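Local coordinates for protein AceL NrdHF-1-1 Intein (Metagenome, PDB 6ZGQ) that is a splice-inactive form of a naturally split class 3 intein, whose active form would excise itself while joining its flanking segments by protein splicing, at residues 68-73 / 87-92; 6-11 / 72-77. All coordinates share one frame; numbering follows the deposited sequence.

Contact 1 (68-73 / 87-92); sequences QKVSPN and CLAKDF
Pro72 and Asn73, in the turn that follows strand 66-70, lie against Leu88 to Lys90, where strand 83-88 runs out into a helix-like turn. The CA atoms of Pro72 and Lys90 are 4.9 Å apart, as close as those of Asn73 and Leu88. One backbone hydrogen bond joins the two turns: Lys90 N donates a hydrogen bond to Pro72 O at 2.9 Å, with an N-H...O angle of 156°. The donating turn is itself closed by the bond from Asp91 N to Leu88 O (2.9 Å), which probably helps to hold Lys90 N toward its acceptor.

The side chain of Lys90, extended beyond CG, crosses that of Asn73 at a slant. With CG between the backbone N and the carbonyl carbon (chi1 68°), the chain sets out beside Pro72 O, CG lying 3.4 Å from that oxygen. At its end NZ binds Asn73 OD1 at 2.6 Å, in the carbonyl plane and on a lone pair, the C=O...N angle being 142°. The other end of this amide, ND2, is held by Asp5, so both polar atoms of Asn73 are engaged. Leu88 covers the neighbouring backbone, its CD2 methyl lying 3.3 Å from Asn73 O. Ala89 turns its CB to Val70 CG2, 3.5 Å away, and Met76 of strand 75-80 touches both residues.

Two turns are thus joined by a backbone bond and a lysine-amide bond beside a small apolar patch. The segment Ser71-Pro72-Asn73-His74 resembles the block B TxxH motif of inteins, and the all-beta surroundings are consistent with the HINT fold of that family.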
ATOM      1  N   GLN A  68      -3.594  -5.870  -2.397  1.00  9.02           N
ATOM      2  CA  GLN A  68      -2.692  -4.876  -3.002  1.00  8.79           C
ATOM      3  C   GLN A  68      -2.139  -5.443  -4.323  1.00  8.71           C
ATOM      4  O   GLN A  68      -1.813  -6.637  -4.394  1.00  8.48           O
ATOM      5  CB  GLN A  68      -1.572  -4.493  -2.023  1.00  8.37           C
ATOM      6  CG  GLN A  68      -2.111  -3.816  -0.768  1.00  9.10           C
ATOM      7  CD  GLN A  68      -1.051  -3.195   0.112  1.00 10.26           C
ATOM      8  OE1 GLN A  68       0.146  -3.230  -0.186  1.00 10.16           O
ATOM      9  NE2 GLN A  68      -1.494  -2.614   1.220  1.00  9.80           N
ATOM     10  N   LYS A  69      -2.110  -4.589  -5.352  1.00  8.94           N
ATOM     11  CA  LYS A  69      -1.565  -4.896  -6.677  1.00  9.84           C
ATOM     12  C   LYS A  69      -0.425  -3.891  -6.907  1.00  9.56           C
ATOM     13  O   LYS A  69      -0.679  -2.691  -7.079  1.00 10.65           O
ATOM     14  CB  LYS A  69      -2.680  -4.809  -7.736  1.00 10.81           C
ATOM     15  CG  LYS A  69      -3.808  -5.814  -7.500  1.00 11.45           C
ATOM     16  CD  LYS A  69      -4.891  -5.759  -8.567  1.00 13.97           C
ATOM     17  CE  LYS A  69      -6.114  -6.578  -8.180  1.00 14.96           C
ATOM     18  NZ  LYS A  69      -7.039  -5.814  -7.298  1.00 18.48           N
ATOM     19  N   VAL A  70       0.812  -4.385  -6.847  1.00  8.98           N
ATOM     20  CA  VAL A  70       2.006  -3.544  -6.730  1.00  9.16           C
ATOM     21  C   VAL A  70       3.088  -3.986  -7.737  1.00  9.16           C
ATOM     22  O   VAL A  70       3.039  -5.123  -8.238  1.00  8.79           O
ATOM     23  CB  VAL A  70       2.524  -3.584  -5.266  1.00  9.01           C
ATOM     24  CG1 VAL A  70       1.381  -3.337  -4.284  1.00  8.98           C
ATOM     25  CG2 VAL A  70       3.198  -4.912  -4.941  1.00  9.34           C
ATOM     26  N   SER A  71       4.029  -3.083  -8.034  0.53  9.25           N
ATOM     27  CA  SER A  71       5.207  -3.383  -8.866  0.53  9.41           C
ATOM     28  C   SER A  71       6.179  -4.276  -8.088  0.53  9.75           C
ATOM     29  O   SER A  71       6.125  -4.321  -6.863  0.53 10.13           O
ATOM     30  CB  SER A  71       5.901  -2.088  -9.294  0.53  9.42           C
ATOM     31  OG  SER A  71       4.999  -1.243  -9.983  0.53  9.55           O
ATOM     32  N   PRO A  72       7.074  -5.000  -8.789  1.00  9.97           N
ATOM     33  CA  PRO A  72       8.056  -5.863  -8.117  1.00 10.19           C
ATOM     34  C   PRO A  72       8.850  -5.216  -6.964  1.00 11.25           C
ATOM     35  O   PRO A  72       9.064  -5.885  -5.950  1.00 10.93           O
ATOM     36  CB  PRO A  72       9.002  -6.261  -9.253  1.00  9.67           C
ATOM     37  CG  PRO A  72       8.140  -6.229 -10.473  1.00 10.18           C
ATOM     38  CD  PRO A  72       7.188  -5.084 -10.257  1.00  9.81           C
ATOM     39  N   ASN A  73       9.241  -3.943  -7.121  1.00 10.51           N
ATOM     40  CA  ASN A  73      10.105  -3.230  -6.155  1.00 10.94           C
ATOM     41  C   ASN A  73       9.313  -2.279  -5.261  1.00  9.86           C
ATOM     42  O   ASN A  73       9.921  -1.443  -4.590  1.00 11.12           O
ATOM     43  CB  ASN A  73      11.225  -2.444  -6.857  1.00 12.07           C
ATOM     44  CG  ASN A  73      12.138  -3.334  -7.670  1.00 13.63           C
ATOM     45  OD1 ASN A  73      12.535  -4.407  -7.219  1.00 14.94           O
ATOM     46  ND2 ASN A  73      12.475  -2.898  -8.869  1.00 16.40           N
ATOM     47  N   CYS A  87       9.727  -4.440   3.096  0.76 12.45           N
ATOM     48  CA  CYS A  87      10.342  -5.444   2.203  0.76 12.52           C
ATOM     49  C   CYS A  87       9.800  -5.218   0.786  0.76 12.04           C
ATOM     50  O   CYS A  87       8.602  -4.937   0.645  0.76 12.35           O
ATOM     51  CB  CYS A  87       9.994  -6.865   2.665  0.76 13.55           C
ATOM     52  SG  CYS A  87      10.819  -8.193   1.757  0.76 14.07           S
ATOM     53  N   LEU A  88      10.664  -5.315  -0.234  1.00 11.72           N
ATOM     54  CA  LEU A  88      10.236  -5.229  -1.637  1.00 10.81           C
ATOM     55  C   LEU A  88       9.280  -6.396  -1.917  1.00 10.75           C
ATOM     56  O   LEU A  88       9.500  -7.492  -1.395  1.00 10.94           O
ATOM     57  CB  LEU A  88      11.460  -5.268  -2.555  1.00 10.70           C
ATOM     58  CG  LEU A  88      12.504  -4.163  -2.341  1.00 11.00           C
ATOM     59  CD1 LEU A  88      13.506  -4.152  -3.487  1.00 11.35           C
ATOM     60  CD2 LEU A  88      11.844  -2.801  -2.211  1.00 10.88           C
ATOM     61  N   ALA A  89       8.216  -6.125  -2.683  1.00 10.11           N
ATOM     62  CA  ALA A  89       7.162  -7.093  -3.023  1.00 10.31           C
ATOM     63  C   ALA A  89       7.742  -8.411  -3.555  1.00 10.49           C
ATOM     64  O   ALA A  89       7.343  -9.480  -3.097  1.00 10.92           O
ATOM     65  CB  ALA A  89       6.200  -6.478  -4.032  1.00  9.74           C
ATOM     66  N   LYS A  90       8.692  -8.326  -4.492  1.00 10.83           N
ATOM     67  CA  LYS A  90       9.317  -9.512  -5.101  1.00 11.11           C
ATOM     68  C   LYS A  90      10.121 -10.351  -4.091  1.00 11.55           C
ATOM     69  O   LYS A  90      10.357 -11.538  -4.351  1.00 12.17           O
ATOM     70  CB  LYS A  90      10.215  -9.107  -6.283  1.00 12.16           C
ATOM     71  CG  LYS A  90      11.460  -8.318  -5.897  1.00 13.48           C
ATOM     72  CD  LYS A  90      12.233  -7.851  -7.114  1.00 14.89           C
ATOM     73  CE  LYS A  90      13.621  -7.359  -6.742  1.00 16.02           C
ATOM     74  NZ  LYS A  90      14.150  -6.412  -7.757  1.00 17.69           N
ATOM     75  N   ASP A  91      10.532  -9.739  -2.969  1.00 12.51           N
ATOM     76  CA  ASP A  91      11.356 -10.388  -1.934  1.00 12.49           C
ATOM     77  C   ASP A  91      10.526 -10.917  -0.757  1.00 11.75           C
ATOM     78  O   ASP A  91      11.045 -11.730   0.007  1.00 12.18           O
ATOM     79  CB  ASP A  91      12.441  -9.426  -1.412  1.00 12.59           C
ATOM     80  CG  ASP A  91      13.457  -9.063  -2.477  1.00 13.66           C
ATOM     81  OD1 ASP A  91      13.839  -9.960  -3.257  1.00 14.44           O
ATOM     82  OD2 ASP A  91      13.854  -7.884  -2.545  1.00 14.67           O
ATOM     83  N   PHE A  92       9.264 -10.480  -0.622  1.00 11.29           N
ATOM     84  CA  PHE A  92       8.448 -10.789   0.570  1.00 11.90           C
ATOM     85  C   PHE A  92       8.187 -12.292   0.675  1.00 12.99           C
ATOM     86  O   PHE A  92       7.677 -12.903  -0.271  1.00 12.62           O
ATOM     87  CB  PHE A  92       7.115 -10.021   0.599  1.00 11.93           C
ATOM     88  CG  PHE A  92       6.327 -10.245   1.867  1.00 13.93           C
ATOM     89  CD1 PHE A  92       6.620  -9.534   3.025  1.00 13.33           C
ATOM     90  CD2 PHE A  92       5.318 -11.194   1.916  1.00 13.38           C
ATOM     91  CE1 PHE A  92       5.912  -9.753   4.195  1.00 12.25           C
ATOM     92  CE2 PHE A  92       4.610 -11.419   3.083  1.00 14.51           C
ATOM     93  CZ  PHE A  92       4.909 -10.698   4.227  1.00 11.67           C
TER

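Contact 2 (6-11 / 72-77); sequences EALLVG and PNHRMI
The imidazole of His74 is covered on one face by Leu8, whose CD2 methyl lies 3.2 Å above the ring plane, displaced toward the rim. It makes a CH-pi contact, with CD2 3.6 Å from the ring centroid. At the ring edge, near the plane, are the carbonyl group of Glu6 and Met76 SD. By its sequence context His74 is probably the block B histidine of the intein HINT fold, and Glu6-Ala7 probably the upstream splice junction; a bond from that histidine to the junction is consistent with a role in activating it.

His74 CG stands anti to the backbone N (chi1 -178°), a torsion that brings the ring alongside the backbone of Glu6 and Ala7. ND1 donates to Glu6 O at 3.0 Å, nearly straight at 170°. The oxygen lies almost in the ring plane, yet the donor approaches from 63° out of the carbonyl plane and so misses the lone pairs. The second ring nitrogen, NE2, on the other side of CE1, is hydrogen-bonded to the hydroxyl of Thr153, so both ring nitrogens are engaged and the rotation of the imidazole is fixed.

Glu6 then runs out extended past the backbone of 73-75. Its carboxylate does not pair with Arg75, whose guanidinium is taken up by Glu86 and by the carbonyls of Ala155 and Lys139; OE1 of Glu6 instead takes a weak hydrogen bond from Met157 N. The two side chains meet through Glu6 OE2 and Arg75 CG, 3.6 Å apart.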
ATOM      1  N   GLU A   6       8.553   1.094  -8.079  1.00 37.30           N
ATOM      2  CA  GLU A   6       8.133   0.970  -6.665  1.00 32.85           C
ATOM      3  C   GLU A   6       6.659   1.423  -6.516  1.00 27.52           C
ATOM      4  O   GLU A   6       6.281   2.011  -5.492  1.00 30.02           O
ATOM      5  CB  GLU A   6       9.069   1.818  -5.784  1.00 34.63           C
ATOM      6  CG  GLU A   6       9.165   1.377  -4.332  1.00 36.24           C
ATOM      7  CD  GLU A   6      10.438   1.850  -3.653  1.00 39.13           C
ATOM      8  OE1 GLU A   6      10.547   3.065  -3.383  1.00 36.08           O
ATOM      9  OE2 GLU A   6      11.331   1.009  -3.390  1.00 42.33           O
ATOM     10  N   ALA A   7       5.843   1.094  -7.522  1.00 20.57           N
ATOM     11  CA  ALA A   7       4.558   1.748  -7.811  1.00 14.89           C
ATOM     12  C   ALA A   7       3.360   0.817  -7.573  1.00 13.65           C
ATOM     13  O   ALA A   7       3.555  -0.395  -7.405  1.00 13.37           O
ATOM     14  CB  ALA A   7       4.589   2.231  -9.253  1.00 13.08           C
ATOM     15  N   LEU A   8       2.152   1.399  -7.551  1.00 13.45           N
ATOM     16  CA  LEU A   8       0.871   0.684  -7.366  1.00 13.34           C
ATOM     17  C   LEU A   8       0.074   0.732  -8.669  1.00 14.36           C
ATOM     18  O   LEU A   8       0.108   1.772  -9.338  1.00 13.97           O
ATOM     19  CB  LEU A   8       0.054   1.358  -6.257  1.00 12.18           C
ATOM     20  CG  LEU A   8       0.749   1.451  -4.902  1.00 13.39           C
ATOM     21  CD1 LEU A   8       0.073   2.479  -4.011  1.00 13.72           C
ATOM     22  CD2 LEU A   8       0.763   0.090  -4.227  1.00 13.88           C
ATOM     23  N   LEU A   9      -0.647  -0.354  -8.991  1.00 13.81           N
ATOM     24  CA  LEU A   9      -1.446  -0.466 -10.228  1.00 13.88           C
ATOM     25  C   LEU A   9      -2.398   0.719 -10.329  1.00 13.83           C
ATOM     26  O   LEU A   9      -2.974   1.117  -9.306  1.00 15.49           O
ATOM     27  CB  LEU A   9      -2.254  -1.770 -10.241  1.00 13.99           C
ATOM     28  CG  LEU A   9      -3.042  -2.038 -11.524  1.00 14.44           C
ATOM     29  CD1 LEU A   9      -2.094  -2.171 -12.702  1.00 15.23           C
ATOM     30  CD2 LEU A   9      -3.898  -3.282 -11.383  1.00 15.40           C
ATOM     31  N   VAL A  10      -2.555   1.274 -11.537  1.00 13.26           N
ATOM     32  CA  VAL A  10      -3.504   2.377 -11.790  1.00 13.11           C
ATOM     33  C   VAL A  10      -4.876   1.978 -11.231  1.00 12.97           C
ATOM     34  O   VAL A  10      -5.233   0.785 -11.266  1.00 12.78           O
ATOM     35  CB  VAL A  10      -3.591   2.753 -13.298  1.00 13.80           C
ATOM     36  CG1 VAL A  10      -4.094   1.593 -14.151  1.00 13.40           C
ATOM     37  CG2 VAL A  10      -4.455   3.990 -13.512  1.00 13.56           C
ATOM     38  N   GLY A  11      -5.593   2.957 -10.669  1.00 12.32           N
ATOM     39  CA  GLY A  11      -6.946   2.759 -10.164  1.00 12.71           C
ATOM     40  C   GLY A  11      -6.988   2.282  -8.727  1.00 11.97           C
ATOM     41  O   GLY A  11      -8.073   2.194  -8.156  1.00 13.25           O
ATOM     42  N   PRO A  72       7.074  -5.000  -8.789  1.00  9.97           N
ATOM     43  CA  PRO A  72       8.056  -5.863  -8.117  1.00 10.19           C
ATOM     44  C   PRO A  72       8.850  -5.216  -6.964  1.00 11.25           C
ATOM     45  O   PRO A  72       9.064  -5.885  -5.950  1.00 10.93           O
ATOM     46  CB  PRO A  72       9.002  -6.261  -9.253  1.00  9.67           C
ATOM     47  CG  PRO A  72       8.140  -6.229 -10.473  1.00 10.18           C
ATOM     48  CD  PRO A  72       7.188  -5.084 -10.257  1.00  9.81           C
ATOM     49  N   ASN A  73       9.241  -3.943  -7.121  1.00 10.51           N
ATOM     50  CA  ASN A  73      10.105  -3.230  -6.155  1.00 10.94           C
ATOM     51  C   ASN A  73       9.313  -2.279  -5.261  1.00  9.86           C
ATOM     52  O   ASN A  73       9.921  -1.443  -4.590  1.00 11.12           O
ATOM     53  CB  ASN A  73      11.225  -2.444  -6.857  1.00 12.07           C
ATOM     54  CG  ASN A  73      12.138  -3.334  -7.670  1.00 13.63           C
ATOM     55  OD1 ASN A  73      12.535  -4.407  -7.219  1.00 14.94           O
ATOM     56  ND2 ASN A  73      12.475  -2.898  -8.869  1.00 16.40           N
ATOM     57  N   HIS A  74       7.981  -2.403  -5.262  1.00  9.41           N
ATOM     58  CA  HIS A  74       7.109  -1.671  -4.330  1.00  8.26           C
ATOM     59  C   HIS A  74       7.398  -2.123  -2.897  1.00  8.41           C
ATOM     60  O   HIS A  74       7.608  -3.322  -2.667  1.00  8.83           O
ATOM     61  CB  HIS A  74       5.634  -1.891  -4.644  1.00  7.70           C
ATOM     62  CG  HIS A  74       4.737  -1.125  -3.737  1.00  7.78           C
ATOM     63  ND1 HIS A  74       4.623   0.244  -3.807  1.00  7.58           N
ATOM     64  CD2 HIS A  74       3.944  -1.523  -2.717  1.00  7.62           C
ATOM     65  CE1 HIS A  74       3.777   0.656  -2.883  1.00  7.37           C
ATOM     66  NE2 HIS A  74       3.358  -0.395  -2.200  1.00  7.46           N
ATOM     67  N   ARG A  75       7.420  -1.171  -1.958  1.00  7.77           N
ATOM     68  CA  ARG A  75       7.697  -1.447  -0.546  1.00  7.94           C
ATOM     69  C   ARG A  75       6.416  -1.971   0.117  1.00  8.04           C
ATOM     70  O   ARG A  75       5.402  -1.256   0.155  1.00  8.26           O
ATOM     71  CB  ARG A  75       8.234  -0.185   0.152  1.00  7.80           C
ATOM     72  CG  ARG A  75       9.629   0.217  -0.321  1.00  8.36           C
ATOM     73  CD  ARG A  75      10.018   1.621   0.111  1.00  8.63           C
ATOM     74  NE  ARG A  75      10.082   1.752   1.572  1.00 10.06           N
ATOM     75  CZ  ARG A  75       9.212   2.419   2.337  1.00  9.72           C
ATOM     76  NH1 ARG A  75       8.174   3.057   1.816  1.00  9.40           N
ATOM     77  NH2 ARG A  75       9.383   2.454   3.652  1.00 11.01           N
ATOM     78  N   MET A  76       6.446  -3.234   0.562  1.00  8.41           N
ATOM     79  CA  MET A  76       5.368  -3.823   1.364  1.00  8.54           C
ATOM     80  C   MET A  76       5.671  -3.509   2.825  1.00  8.89           C
ATOM     81  O   MET A  76       6.839  -3.578   3.224  1.00 10.03           O
ATOM     82  CB  MET A  76       5.272  -5.334   1.139  1.00  9.19           C
ATOM     83  CG  MET A  76       4.969  -5.709  -0.303  1.00  8.66           C
ATOM     84  SD  MET A  76       3.454  -4.938  -0.902  1.00  9.93           S
ATOM     85  CE  MET A  76       2.229  -5.883   0.002  1.00  9.96           C
ATOM     86  N   ILE A  77       4.631  -3.117   3.570  1.00  9.20           N
ATOM     87  CA  ILE A  77       4.721  -2.681   4.970  1.00  8.93           C
ATOM     88  C   ILE A  77       4.006  -3.741   5.811  1.00  9.37           C
ATOM     89  O   ILE A  77       2.869  -4.117   5.496  1.00  9.25           O
ATOM     90  CB  ILE A  77       4.087  -1.274   5.153  1.00  9.53           C
ATOM     91  CG1 ILE A  77       4.789  -0.238   4.253  1.00  9.83           C
ATOM     92  CG2 ILE A  77       4.116  -0.826   6.611  1.00 10.31           C
ATOM     93  CD1 ILE A  77       6.257  -0.001   4.556  1.00  9.84           C
TER

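In the fold
The centres of contacts 1 and 2 are about 6 Å apart. Along the chain come 6-11, then the overlapping segments 68-73 and 72-77, and last 87-92; Pro72 and Asn73 belong to both contacts. This turn between strands 66-70 and 75-80 faces the N-terminal segment in contact 2 and the end of strand 83-88, the antiparallel neighbour of 75-80, in contact 1. Probable hydrogen bonds join the two at Met76 N to Cys87 O (2.7 Å) and Ser71 N to Ala7 O (2.8 Å). The histidine-bearing turn is thus held from two directions beside the probable upstream splice junction.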